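Local coordinates for protein cytochrome P450 monooxygenase (Rhodococcus sp. ECU0066, PDB 6KBH) that probably catalyses monooxygenation at its heme, with electrons supplied through the FMN and [2Fe-2S] cluster carried on the same polypeptide, at residues A[122-127]-A[269-274]; A[134-139]-A[264-269]; A[251-256]-A[273-278]. All blocks are in the same frame, centred on the assembly; numbering follows the deposited sequence.

Interaction 1 (A[122-127]-A[269-274]). With HEM (protoporphyrin IX containing Fe), chain C.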
loop_
_atom_site.group_PDB
_atom_site.type_symbol
_atom_site.label_atom_id
_atom_site.label_comp_id
_atom_site.label_asym_id
_atom_site.label_seq_id
_atom_site.Cartn_x
_atom_site.Cartn_y
_atom_site.Cartn_z
ATOM N N ASN A 122 16.773 -24.683 11.284
ATOM C CA ASN A 122 15.680 -24.399 12.190
ATOM C C ASN A 122 14.507 -23.813 11.421
ATOM O O ASN A 122 14.672 -23.190 10.368
ATOM C CB ASN A 122 16.132 -23.417 13.267
ATOM C CG ASN A 122 17.575 -23.623 13.661
ATOM O OD1 ASN A 122 18.470 -22.956 13.145
ATOM N ND2 ASN A 122 17.811 -24.552 14.580
ATOM N N ARG A 123 13.312 -24.029 11.955
ATOM C CA ARG A 123 12.139 -23.329 11.454
ATOM C C ARG A 123 12.359 -21.826 11.602
ATOM O O ARG A 123 12.622 -21.340 12.705
ATOM C CB ARG A 123 10.905 -23.801 12.222
ATOM C CG ARG A 123 10.594 -25.274 11.943
ATOM C CD ARG A 123 9.346 -25.792 12.646
ATOM N NE ARG A 123 8.905 -27.049 12.041
ATOM C CZ ARG A 123 7.978 -27.855 12.548
ATOM N NH1 ARG A 123 7.378 -27.554 13.692
ATOM N NH2 ARG A 123 7.656 -28.970 11.912
ATOM N N THR A 124 12.311 -21.095 10.484
ATOM C CA THR A 124 12.689 -19.679 10.448
ATOM C C THR A 124 11.515 -18.827 9.965
ATOM O O THR A 124 11.313 -18.635 8.762
ATOM C CB THR A 124 13.924 -19.464 9.579
ATOM O OG1 THR A 124 14.842 -20.544 9.787
ATOM C CG2 THR A 124 14.610 -18.161 9.950
ATOM N N LEU A 125 10.731 -18.370 10.934
ATOM C CA LEU A 125 9.655 -17.385 10.879
ATOM C C LEU A 125 8.425 -17.861 10.125
ATOM O O LEU A 125 7.306 -17.559 10.541
ATOM C CB LEU A 125 10.110 -16.080 10.204
ATOM C CG LEU A 125 11.358 -15.267 10.532
ATOM C CD1 LEU A 125 11.722 -14.450 9.310
ATOM C CD2 LEU A 125 11.082 -14.351 11.696
ATOM N N VAL A 126 8.592 -18.752 9.156
ATOM C CA VAL A 126 7.438 -19.161 8.364
ATOM C C VAL A 126 6.797 -20.385 8.995
ATOM O O VAL A 126 5.573 -20.537 8.953
ATOM C CB VAL A 126 7.815 -19.428 6.892
ATOM C CG1 VAL A 126 6.580 -19.351 6.015
ATOM C CG2 VAL A 126 8.862 -18.439 6.408
ATOM N N ASN A 127 7.612 -21.237 9.605
ATOM C CA ASN A 127 7.185 -22.430 10.311
ATOM C C ASN A 127 7.053 -22.219 11.808
ATOM O O ASN A 127 6.390 -23.020 12.474
ATOM C CB ASN A 127 8.202 -23.539 10.081
ATOM C CG ASN A 127 8.744 -23.524 8.694
ATOM O OD1 ASN A 127 9.943 -23.694 8.477
ATOM N ND2 ASN A 127 7.858 -23.357 7.728
ATOM N N ASP A 269 23.191 -18.717 16.926
ATOM C CA ASP A 269 24.063 -19.006 15.789
ATOM C C ASP A 269 23.374 -19.922 14.787
ATOM O O ASP A 269 23.538 -19.760 13.571
ATOM C CB ASP A 269 25.375 -19.626 16.267
ATOM C CG ASP A 269 26.249 -18.637 16.998
ATOM O OD1 ASP A 269 26.071 -17.418 16.787
ATOM O OD2 ASP A 269 27.105 -19.077 17.793
ATOM N N SER A 270 22.583 -20.880 15.275
ATOM C CA SER A 270 21.812 -21.727 14.372
ATOM C C SER A 270 20.786 -20.919 13.593
ATOM O O SER A 270 20.521 -21.214 12.421
ATOM C CB SER A 270 21.120 -22.843 15.156
ATOM O OG SER A 270 20.109 -22.319 16.000
ATOM N N TYR A 271 20.216 -19.886 14.215
ATOM C CA TYR A 271 19.103 -19.175 13.596
ATOM C C TYR A 271 19.553 -18.354 12.392
ATOM O O TYR A 271 18.896 -18.372 11.345
ATOM C CB TYR A 271 18.406 -18.283 14.618
ATOM C CG TYR A 271 17.036 -17.887 14.150
ATOM C CD1 TYR A 271 15.996 -18.797 14.186
ATOM C CD2 TYR A 271 16.790 -16.619 13.640
ATOM C CE1 TYR A 271 14.748 -18.459 13.745
ATOM C CE2 TYR A 271 15.534 -16.266 13.196
ATOM C CZ TYR A 271 14.515 -17.191 13.250
ATOM O OH TYR A 271 13.255 -16.849 12.815
ATOM N N LEU A 272 20.653 -17.600 12.527
ATOM C CA LEU A 272 21.118 -16.798 11.397
ATOM C C LEU A 272 21.704 -17.672 10.305
ATOM O O LEU A 272 21.660 -17.298 9.128
ATOM C CB LEU A 272 22.153 -15.746 11.811
ATOM C CG LEU A 272 21.745 -14.657 12.801
ATOM C CD1 LEU A 272 21.779 -15.252 14.152
ATOM C CD2 LEU A 272 22.660 -13.454 12.749
ATOM N N HIS A 273 22.274 -18.820 10.665
ATOM C CA HIS A 273 22.625 -19.790 9.638
ATOM C C HIS A 273 21.378 -20.250 8.896
ATOM O O HIS A 273 21.399 -20.423 7.672
ATOM C CB HIS A 273 23.362 -20.978 10.257
ATOM C CG HIS A 273 24.103 -21.804 9.256
ATOM N ND1 HIS A 273 24.812 -22.936 9.598
ATOM C CD2 HIS A 273 24.245 -21.662 7.917
ATOM C CE1 HIS A 273 25.359 -23.453 8.512
ATOM N NE2 HIS A 273 25.030 -22.700 7.480
ATOM N N SER A 274 20.274 -20.435 9.624
ATOM C CA SER A 274 18.994 -20.694 8.974
ATOM C C SER A 274 18.502 -19.466 8.219
ATOM O O SER A 274 17.959 -19.586 7.115
ATOM C CB SER A 274 17.960 -21.140 10.010
ATOM O OG SER A 274 18.266 -22.424 10.526
HETATM C CHA HEM C . 5.933 -15.245 4.732
HETATM C CHB HEM C . 4.074 -14.602 0.087
HETATM C CHC HEM C . 8.455 -12.014 -1.368
HETATM C CHD HEM C . 10.263 -12.667 3.248
HETATM C C1A HEM C . 5.227 -15.161 3.452
HETATM C C2A HEM C . 3.916 -15.818 3.510
HETATM C C3A HEM C . 3.398 -15.637 2.225
HETATM C C4A HEM C . 4.456 -14.885 1.501
HETATM C CMA HEM C . 2.073 -16.110 1.713
HETATM C CAA HEM C . 3.254 -16.503 4.666
HETATM C CBA HEM C . 2.149 -15.722 5.306
HETATM C CGA HEM C . 1.571 -16.191 6.598
HETATM O O1A HEM C . 1.890 -17.394 6.791
HETATM O O2A HEM C . 0.921 -15.254 7.137
HETATM C C1B HEM C . 5.058 -13.857 -0.760
HETATM C C2B HEM C . 4.838 -13.468 -2.228
HETATM C C3B HEM C . 6.211 -12.656 -2.675
HETATM C C4B HEM C . 7.096 -12.654 -1.442
HETATM C CMB HEM C . 3.643 -13.768 -3.067
HETATM C CAB HEM C . 6.536 -12.066 -4.004
HETATM C CBB HEM C . 5.544 -11.143 -4.623
HETATM C C1C HEM C . 9.131 -12.125 -0.045
HETATM C C2C HEM C . 10.418 -11.484 -0.111
HETATM C C3C HEM C . 10.942 -11.654 1.151
HETATM C C4C HEM C . 9.903 -12.383 1.861
HETATM C CMC HEM C . 11.042 -10.790 -1.277
HETATM C CAC HEM C . 12.266 -11.158 1.646
HETATM C CBC HEM C . 13.384 -12.105 1.900
HETATM C C1D HEM C . 9.159 -13.407 3.870
HETATM C C2D HEM C . 9.439 -13.744 5.305
HETATM C C3D HEM C . 8.082 -14.556 5.778
HETATM C C4D HEM C . 7.227 -14.560 4.543
HETATM C CMD HEM C . 10.663 -13.412 6.084
HETATM C CAD HEM C . 7.794 -15.124 7.122
HETATM C CBD HEM C . 7.359 -14.139 8.157
HETATM C CGD HEM C . 6.666 -14.678 9.355
HETATM O O1D HEM C . 6.265 -15.835 9.081
HETATM O O2D HEM C . 6.663 -13.834 10.287
HETATM N NA HEM C . 5.585 -14.584 2.228
HETATM N NB HEM C . 6.369 -13.313 -0.265
HETATM N NC HEM C . 8.789 -12.688 1.164
HETATM N ND HEM C . 7.799 -13.824 3.299
HETATM FE FE HEM C . 7.138 -13.695 1.439
#

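Interaction 2 (A[134-139]-A[264-269]). With HEM (protoporphyrin IX containing Fe), chain C.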
loop_
_atom_site.group_PDB
_atom_site.type_symbol
_atom_site.label_atom_id
_atom_site.label_comp_id
_atom_site.label_asym_id
_atom_site.label_seq_id
_atom_site.Cartn_x
_atom_site.Cartn_y
_atom_site.Cartn_z
ATOM N N MET A 134 7.049 -14.447 17.289
ATOM C CA MET A 134 6.832 -13.000 17.331
ATOM C C MET A 134 8.070 -12.223 17.766
ATOM O O MET A 134 8.420 -11.244 17.085
ATOM C CB MET A 134 5.626 -12.673 18.220
ATOM C CG MET A 134 4.277 -12.803 17.530
ATOM S SD MET A 134 4.231 -12.114 15.860
ATOM C CE MET A 134 4.583 -10.387 16.162
ATOM N N PRO A 135 8.766 -12.574 18.858
ATOM C CA PRO A 135 9.989 -11.821 19.193
ATOM C C PRO A 135 11.015 -11.811 18.075
ATOM O O PRO A 135 11.663 -10.784 17.844
ATOM C CB PRO A 135 10.512 -12.549 20.438
ATOM C CG PRO A 135 9.302 -13.145 21.052
ATOM C CD PRO A 135 8.446 -13.568 19.898
ATOM N N ARG A 136 11.175 -12.929 17.366
ATOM C CA ARG A 136 12.130 -12.969 16.265
ATOM C C ARG A 136 11.651 -12.126 15.091
ATOM O O ARG A 136 12.461 -11.501 14.397
ATOM C CB ARG A 136 12.362 -14.412 15.828
ATOM C CG ARG A 136 12.914 -15.328 16.908
ATOM C CD ARG A 136 13.458 -16.570 16.249
ATOM N NE ARG A 136 13.590 -17.731 17.124
ATOM C CZ ARG A 136 14.747 -18.171 17.609
ATOM N NH1 ARG A 136 15.877 -17.542 17.311
ATOM N NH2 ARG A 136 14.777 -19.244 18.387
ATOM N N ARG A 137 10.338 -12.100 14.848
ATOM C CA ARG A 137 9.794 -11.266 13.780
ATOM C C ARG A 137 9.947 -9.789 14.116
ATOM O O ARG A 137 10.423 -8.999 13.293
ATOM C CB ARG A 137 8.325 -11.614 13.537
ATOM C CG ARG A 137 7.638 -10.750 12.484
ATOM C CD ARG A 137 6.142 -11.029 12.435
ATOM N NE ARG A 137 5.427 -10.130 11.531
ATOM C CZ ARG A 137 5.172 -10.396 10.253
ATOM N NH1 ARG A 137 5.574 -11.540 9.714
ATOM N NH2 ARG A 137 4.513 -9.517 9.509
ATOM N N ARG A 138 9.541 -9.397 15.326
ATOM C CA ARG A 138 9.662 -8.003 15.735
ATOM C C ARG A 138 11.122 -7.565 15.772
ATOM O O ARG A 138 11.451 -6.440 15.378
ATOM C CB ARG A 138 8.999 -7.801 17.096
ATOM C CG ARG A 138 7.502 -8.097 17.116
ATOM C CD ARG A 138 6.877 -7.725 18.454
ATOM N NE ARG A 138 5.515 -8.236 18.608
ATOM C CZ ARG A 138 4.416 -7.577 18.247
ATOM N NH1 ARG A 138 4.508 -6.370 17.703
ATOM N NH2 ARG A 138 3.222 -8.123 18.431
ATOM N N ALA A 139 12.014 -8.445 16.232
ATOM C CA ALA A 139 13.431 -8.100 16.279
ATOM C C ALA A 139 14.004 -7.917 14.880
ATOM O O ALA A 139 14.801 -7.002 14.643
ATOM C CB ALA A 139 14.212 -9.174 17.036
ATOM N N PRO A 264 21.027 -12.392 22.926
ATOM C CA PRO A 264 21.699 -13.646 22.533
ATOM C C PRO A 264 20.812 -14.883 22.562
ATOM O O PRO A 264 21.112 -15.850 21.850
ATOM C CB PRO A 264 22.845 -13.759 23.550
ATOM C CG PRO A 264 23.072 -12.358 24.019
ATOM C CD PRO A 264 21.713 -11.725 24.043
ATOM N N ASP A 265 19.745 -14.896 23.359
ATOM C CA ASP A 265 18.860 -16.050 23.411
ATOM C C ASP A 265 17.788 -16.001 22.330
ATOM O O ASP A 265 17.359 -17.045 21.834
ATOM C CB ASP A 265 18.196 -16.152 24.789
ATOM C CG ASP A 265 19.208 -16.207 25.924
ATOM O OD1 ASP A 265 20.250 -15.518 25.832
ATOM O OD2 ASP A 265 18.959 -16.929 26.915
ATOM N N VAL A 266 17.370 -14.803 21.935
ATOM C CA VAL A 266 16.355 -14.639 20.906
ATOM C C VAL A 266 16.905 -15.067 19.550
ATOM O O VAL A 266 16.195 -15.699 18.753
ATOM C CB VAL A 266 15.881 -13.183 20.904
ATOM C CG1 VAL A 266 15.230 -12.796 19.577
ATOM C CG2 VAL A 266 14.948 -12.920 22.067
ATOM N N VAL A 267 18.176 -14.779 19.302
ATOM C CA VAL A 267 18.786 -14.902 17.996
ATOM C C VAL A 267 20.074 -15.687 18.209
ATOM O O VAL A 267 20.991 -15.216 18.890
ATOM C CB VAL A 267 19.008 -13.518 17.373
ATOM C CG1 VAL A 267 20.135 -13.519 16.394
ATOM C CG2 VAL A 267 17.719 -13.053 16.680
ATOM N N THR A 268 20.117 -16.905 17.683
ATOM C CA THR A 268 21.177 -17.861 17.968
ATOM C C THR A 268 22.015 -18.113 16.724
ATOM O O THR A 268 21.607 -17.804 15.605
ATOM C CB THR A 268 20.593 -19.187 18.470
ATOM O OG1 THR A 268 19.980 -19.875 17.371
ATOM C CG2 THR A 268 19.555 -18.946 19.548
ATOM N N ASP A 269 23.191 -18.717 16.926
ATOM C CA ASP A 269 24.063 -19.006 15.789
ATOM C C ASP A 269 23.374 -19.922 14.787
ATOM O O ASP A 269 23.538 -19.760 13.571
ATOM C CB ASP A 269 25.375 -19.626 16.267
ATOM C CG ASP A 269 26.249 -18.637 16.998
ATOM O OD1 ASP A 269 26.071 -17.418 16.787
ATOM O OD2 ASP A 269 27.105 -19.077 17.793
HETATM C CHA HEM C . 5.933 -15.245 4.732
HETATM C CHB HEM C . 4.074 -14.602 0.087
HETATM C CHC HEM C . 8.455 -12.014 -1.368
HETATM C CHD HEM C . 10.263 -12.667 3.248
HETATM C C1A HEM C . 5.227 -15.161 3.452
HETATM C C2A HEM C . 3.916 -15.818 3.510
HETATM C C3A HEM C . 3.398 -15.637 2.225
HETATM C C4A HEM C . 4.456 -14.885 1.501
HETATM C CMA HEM C . 2.073 -16.110 1.713
HETATM C CAA HEM C . 3.254 -16.503 4.666
HETATM C CBA HEM C . 2.149 -15.722 5.306
HETATM C CGA HEM C . 1.571 -16.191 6.598
HETATM O O1A HEM C . 1.890 -17.394 6.791
HETATM O O2A HEM C . 0.921 -15.254 7.137
HETATM C C1B HEM C . 5.058 -13.857 -0.760
HETATM C C2B HEM C . 4.838 -13.468 -2.228
HETATM C C3B HEM C . 6.211 -12.656 -2.675
HETATM C C4B HEM C . 7.096 -12.654 -1.442
HETATM C CMB HEM C . 3.643 -13.768 -3.067
HETATM C CAB HEM C . 6.536 -12.066 -4.004
HETATM C CBB HEM C . 5.544 -11.143 -4.623
HETATM C C1C HEM C . 9.131 -12.125 -0.045
HETATM C C2C HEM C . 10.418 -11.484 -0.111
HETATM C C3C HEM C . 10.942 -11.654 1.151
HETATM C C4C HEM C . 9.903 -12.383 1.861
HETATM C CMC HEM C . 11.042 -10.790 -1.277
HETATM C CAC HEM C . 12.266 -11.158 1.646
HETATM C CBC HEM C . 13.384 -12.105 1.900
HETATM C C1D HEM C . 9.159 -13.407 3.870
HETATM C C2D HEM C . 9.439 -13.744 5.305
HETATM C C3D HEM C . 8.082 -14.556 5.778
HETATM C C4D HEM C . 7.227 -14.560 4.543
HETATM C CMD HEM C . 10.663 -13.412 6.084
HETATM C CAD HEM C . 7.794 -15.124 7.122
HETATM C CBD HEM C . 7.359 -14.139 8.157
HETATM C CGD HEM C . 6.666 -14.678 9.355
HETATM O O1D HEM C . 6.265 -15.835 9.081
HETATM O O2D HEM C . 6.663 -13.834 10.287
HETATM N NA HEM C . 5.585 -14.584 2.228
HETATM N NB HEM C . 6.369 -13.313 -0.265
HETATM N NC HEM C . 8.789 -12.688 1.164
HETATM N ND HEM C . 7.799 -13.824 3.299
HETATM FE FE HEM C . 7.138 -13.695 1.439
#

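Interaction 3 (A[251-256]-A[273-278])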
loop_
_atom_site.group_PDB
_atom_site.type_symbol
_atom_site.label_atom_id
_atom_site.label_comp_id
_atom_site.label_asym_id
_atom_site.label_seq_id
_atom_site.Cartn_x
_atom_site.Cartn_y
_atom_site.Cartn_z
ATOM N N GLY A 251 22.566 -4.668 5.133
ATOM C CA GLY A 251 22.060 -5.999 4.863
ATOM C C GLY A 251 21.254 -6.570 6.010
ATOM O O GLY A 251 21.396 -6.134 7.158
ATOM N N TRP A 252 20.401 -7.554 5.711
ATOM C CA TRP A 252 19.593 -8.175 6.756
ATOM C C TRP A 252 20.455 -9.020 7.687
ATOM O O TRP A 252 20.281 -8.976 8.910
ATOM C CB TRP A 252 18.481 -9.017 6.123
ATOM C CG TRP A 252 17.384 -9.433 7.072
ATOM C CD1 TRP A 252 16.676 -8.625 7.914
ATOM C CD2 TRP A 252 16.866 -10.757 7.257
ATOM N NE1 TRP A 252 15.757 -9.365 8.619
ATOM C CE2 TRP A 252 15.852 -10.676 8.232
ATOM C CE3 TRP A 252 17.164 -12.002 6.696
ATOM C CZ2 TRP A 252 15.135 -11.793 8.658
ATOM C CZ3 TRP A 252 16.450 -13.109 7.121
ATOM C CH2 TRP A 252 15.449 -12.996 8.092
ATOM N N MET A 253 21.393 -9.786 7.128
ATOM C CA MET A 253 22.241 -10.642 7.956
ATOM C C MET A 253 23.134 -9.855 8.909
ATOM O O MET A 253 23.185 -10.212 10.099
ATOM C CB MET A 253 23.060 -11.578 7.060
ATOM C CG MET A 253 22.214 -12.521 6.225
ATOM S SD MET A 253 21.028 -13.412 7.240
ATOM C CE MET A 253 22.133 -14.303 8.331
ATOM N N PRO A 254 23.861 -8.811 8.481
ATOM C CA PRO A 254 24.604 -8.011 9.471
ATOM C C PRO A 254 23.699 -7.369 10.505
ATOM O O PRO A 254 24.052 -7.308 11.686
ATOM C CB PRO A 254 25.329 -6.967 8.610
ATOM C CG PRO A 254 24.583 -6.936 7.327
ATOM C CD PRO A 254 24.113 -8.332 7.111
ATOM N N PHE A 255 22.526 -6.888 10.088
ATOM C CA PHE A 255 21.513 -6.463 11.051
ATOM C C PHE A 255 21.164 -7.596 12.010
ATOM O O PHE A 255 20.965 -7.362 13.208
ATOM C CB PHE A 255 20.281 -5.957 10.299
ATOM C CG PHE A 255 19.178 -5.395 11.172
ATOM C CD1 PHE A 255 18.452 -6.195 12.045
ATOM C CD2 PHE A 255 18.844 -4.051 11.081
ATOM C CE1 PHE A 255 17.442 -5.661 12.825
ATOM C CE2 PHE A 255 17.827 -3.515 11.857
ATOM C CZ PHE A 255 17.130 -4.321 12.727
ATOM N N GLY A 256 21.110 -8.831 11.509
ATOM C CA GLY A 256 20.831 -9.959 12.379
ATOM C C GLY A 256 21.936 -10.232 13.378
ATOM O O GLY A 256 21.680 -10.764 14.462
ATOM N N HIS A 273 22.274 -18.820 10.665
ATOM C CA HIS A 273 22.625 -19.790 9.638
ATOM C C HIS A 273 21.378 -20.250 8.896
ATOM O O HIS A 273 21.399 -20.423 7.672
ATOM C CB HIS A 273 23.362 -20.978 10.257
ATOM C CG HIS A 273 24.103 -21.804 9.256
ATOM N ND1 HIS A 273 24.812 -22.936 9.598
ATOM C CD2 HIS A 273 24.245 -21.662 7.917
ATOM C CE1 HIS A 273 25.359 -23.453 8.512
ATOM N NE2 HIS A 273 25.030 -22.700 7.480
ATOM N N SER A 274 20.274 -20.435 9.624
ATOM C CA SER A 274 18.994 -20.694 8.974
ATOM C C SER A 274 18.502 -19.466 8.219
ATOM O O SER A 274 17.959 -19.586 7.115
ATOM C CB SER A 274 17.960 -21.140 10.010
ATOM O OG SER A 274 18.266 -22.424 10.526
ATOM N N MET A 275 18.690 -18.275 8.797
ATOM C CA MET A 275 18.263 -17.037 8.151
ATOM C C MET A 275 18.922 -16.825 6.796
ATOM O O MET A 275 18.401 -16.059 5.979
ATOM C CB MET A 275 18.569 -15.836 9.046
ATOM C CG MET A 275 17.601 -15.634 10.194
ATOM S SD MET A 275 18.185 -14.358 11.323
ATOM C CE MET A 275 18.323 -12.959 10.213
ATOM N N MET A 276 20.058 -17.476 6.539
ATOM C CA MET A 276 20.740 -17.288 5.264
ATOM C C MET A 276 19.968 -17.947 4.123
ATOM O O MET A 276 19.744 -17.327 3.077
ATOM C CB MET A 276 22.166 -17.834 5.347
ATOM C CG MET A 276 23.114 -17.242 4.314
ATOM S SD MET A 276 23.651 -15.563 4.702
ATOM C CE MET A 276 24.674 -15.864 6.132
ATOM N N MET A 277 19.556 -19.205 4.302
ATOM C CA MET A 277 18.767 -19.871 3.270
ATOM C C MET A 277 17.318 -19.419 3.297
ATOM O O MET A 277 16.727 -19.147 2.246
ATOM C CB MET A 277 18.825 -21.386 3.432
ATOM C CG MET A 277 18.167 -22.123 2.274
ATOM S SD MET A 277 18.625 -23.860 2.159
ATOM C CE MET A 277 17.068 -24.654 2.559
ATOM N N ALA A 278 16.726 -19.363 4.492
ATOM C CA ALA A 278 15.344 -18.920 4.617
ATOM C C ALA A 278 15.129 -17.594 3.906
ATOM O O ALA A 278 14.072 -17.365 3.305
ATOM C CB ALA A 278 14.965 -18.810 6.094
#

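Interaction 1 (A[122-127]-A[269-274])
Tyr271 reaches out of helix 269-281 and brings the far half of its ring to Arg123 and Thr124 and its hydroxyl to Leu125 of the loop 122-127. CG stands anti to the backbone N (chi1 -162°), which swings the ring out of the helix until its end runs into the loop. CB and CG stay on the helix side, and the loop is first met at CE1, where the carbonyl O of Arg123 lies 3.7 Å from CE1 at the ring edge. Further out, CZ is 3.4 Å from Thr124 CG2, the Thr124 methyl coming in obliquely; Arg136 lies on the other side of the ring plane, in a cation-pi contact. At the tip, OH touches Leu125 CG at 3.4 Å, the leucine crossing the tyrosine at about a right angle. The hydroxyl is hydrogen-bonded to Glu128 OE2, which also takes the N-H of Leu125, joining tyrosine to loop backbone.

One helical turn on, Ser274 OG accepts the backbone N-H of Asn122 (N to OG 2.8 Å, 144° at the hydrogen). Thr124 OG1 donates back to Asn122 O at 2.7 Å, approaching from above the carbonyl plane, which braces the loop locally while the Thr124 methyl is left to the tyrosine.

The far side of the loop belongs to the heme. Leu125 CD1 packs 3.6 Å from the heme methyl CMD, Val126 CG2 lies 3.6 Å from the propionate carbon CAD, and His391 donates to Leu125 O. In the cytochrome P450 fold this is the last part of the B-C loop, wedged between the heme propionate edge and helix 269-281, the first part of helix I, with helix 133-139 following it and helix 219-242 packed against Leu272 and Ser274.

Interaction 2 (A[134-139]-A[264-269])
The contact belongs to helix 133-139, the C helix of the P450 fold, whose His133 and Arg137 both bind the heme, and here its Pro135 and Arg136 meet Val266 in the turn leading into helix 269-281. Aliphatic carbon does the reliable touching: Arg136 CG is 4.3 Å from Val266 CG1, and that methyl also lies 4.4 Å from the carbonyl O of Pro135. The Arg136 chain runs extended from CG to NE and carries the guanidinium past Val266 toward Val267; its approach to the Val266 carbonyl is modelled too closely to be trusted. On the side away from the turn, Arg136 NE forms a long, weak ion pair with Glu128, just after loop 122-127.

One residue on, Arg137 goes the other way. CG anti to the backbone N (chi1 177°) and a straight chain bring NH1 to heme propionate O2D at 2.6 Å, with the carboxylate carbon in the guanidinium plane. NH1 also donates to Gln392 O.

Thr268 N-caps helix 269-281, its OG1 bonded to Tyr271 N. The turn touches helix 252-262 through Val267 and helix 133-139 through Val266, while Arg138 hydrogen-bonds weakly to Thr711 on strand 710-714 of the 2Fe-2S domain.

Interaction 3 (A[251-256]-A[273-278])
Met275 sets its terminal methyl over the six-membered ring of Trp252, the tightest point between helices 252-262 and 269-281. CE stands 3.5 Å from the centroid of that ring and only 9° off its normal, a CH-pi contact over the face. The Met275 chain runs out straight and then folds at its last torsion (chi3 58°), which turns the methyl down onto the ring. SD is held back above the same face, 4.8 Å from that centroid, a more distant Met-aromatic contact. The indole is fixed from elsewhere too: NE1 donates to Leu140 O, Phe144 meets the ring edge-to-face, and Phe191 packs against it with only a modest tilt between planes.

Beside this stack two further methionines close the gap. Met253, bent at both of its outer torsions, curls back so that SD lies 3.9 Å from Met275 CB, the two side chains sliding past each other in opposite directions. Its CG rests 3.7 Å from Met276 SD, and its CE is also 3.7 Å from Met276 CE, the sulfur and methyl of Met276 thus meeting the near and far ends of the bent Met253 chain. Leu192 and Leu240 border this cluster.

The contact thins toward Gly256, where bare backbone leaves place for the Met275 methyl and the nearest pair is Gly256 CA to Met275 CE at 4.5 Å. This thinner part does not open to water: all five touching residues are buried. The segments run nearly antiparallel, and their axes come within 10.5 Å at their closest, a wide spacing filled by sulfur, methyl and ring.

Adhesion between the H helix (252-262) and helix 269-281 therefore rests on dispersion and weak CH-pi attraction, without hydrogen bonds or charge pairs between the segments, and depends on the fit of methyl, sulfur and ring.

From the N terminus, residues 122-127 come first, and interaction 1 joins them to the start of helix 269-281, closing a loop of some 140 residues. Interaction 2 begins a few residues later, at 134-139, and ends just earlier, at 264-269, so it lies within that loop, and the two share Asp269. Interaction 3 closes a short hairpin of helices, from 251-256 to 273-278. Its segments alternate with those of interaction 2, so these two cross, while interactions 1 and 3 end on the same helix and share His273 and Ser274. Together they tie the B-C loop, C helix and H helix around the head of helix I, beside the heme.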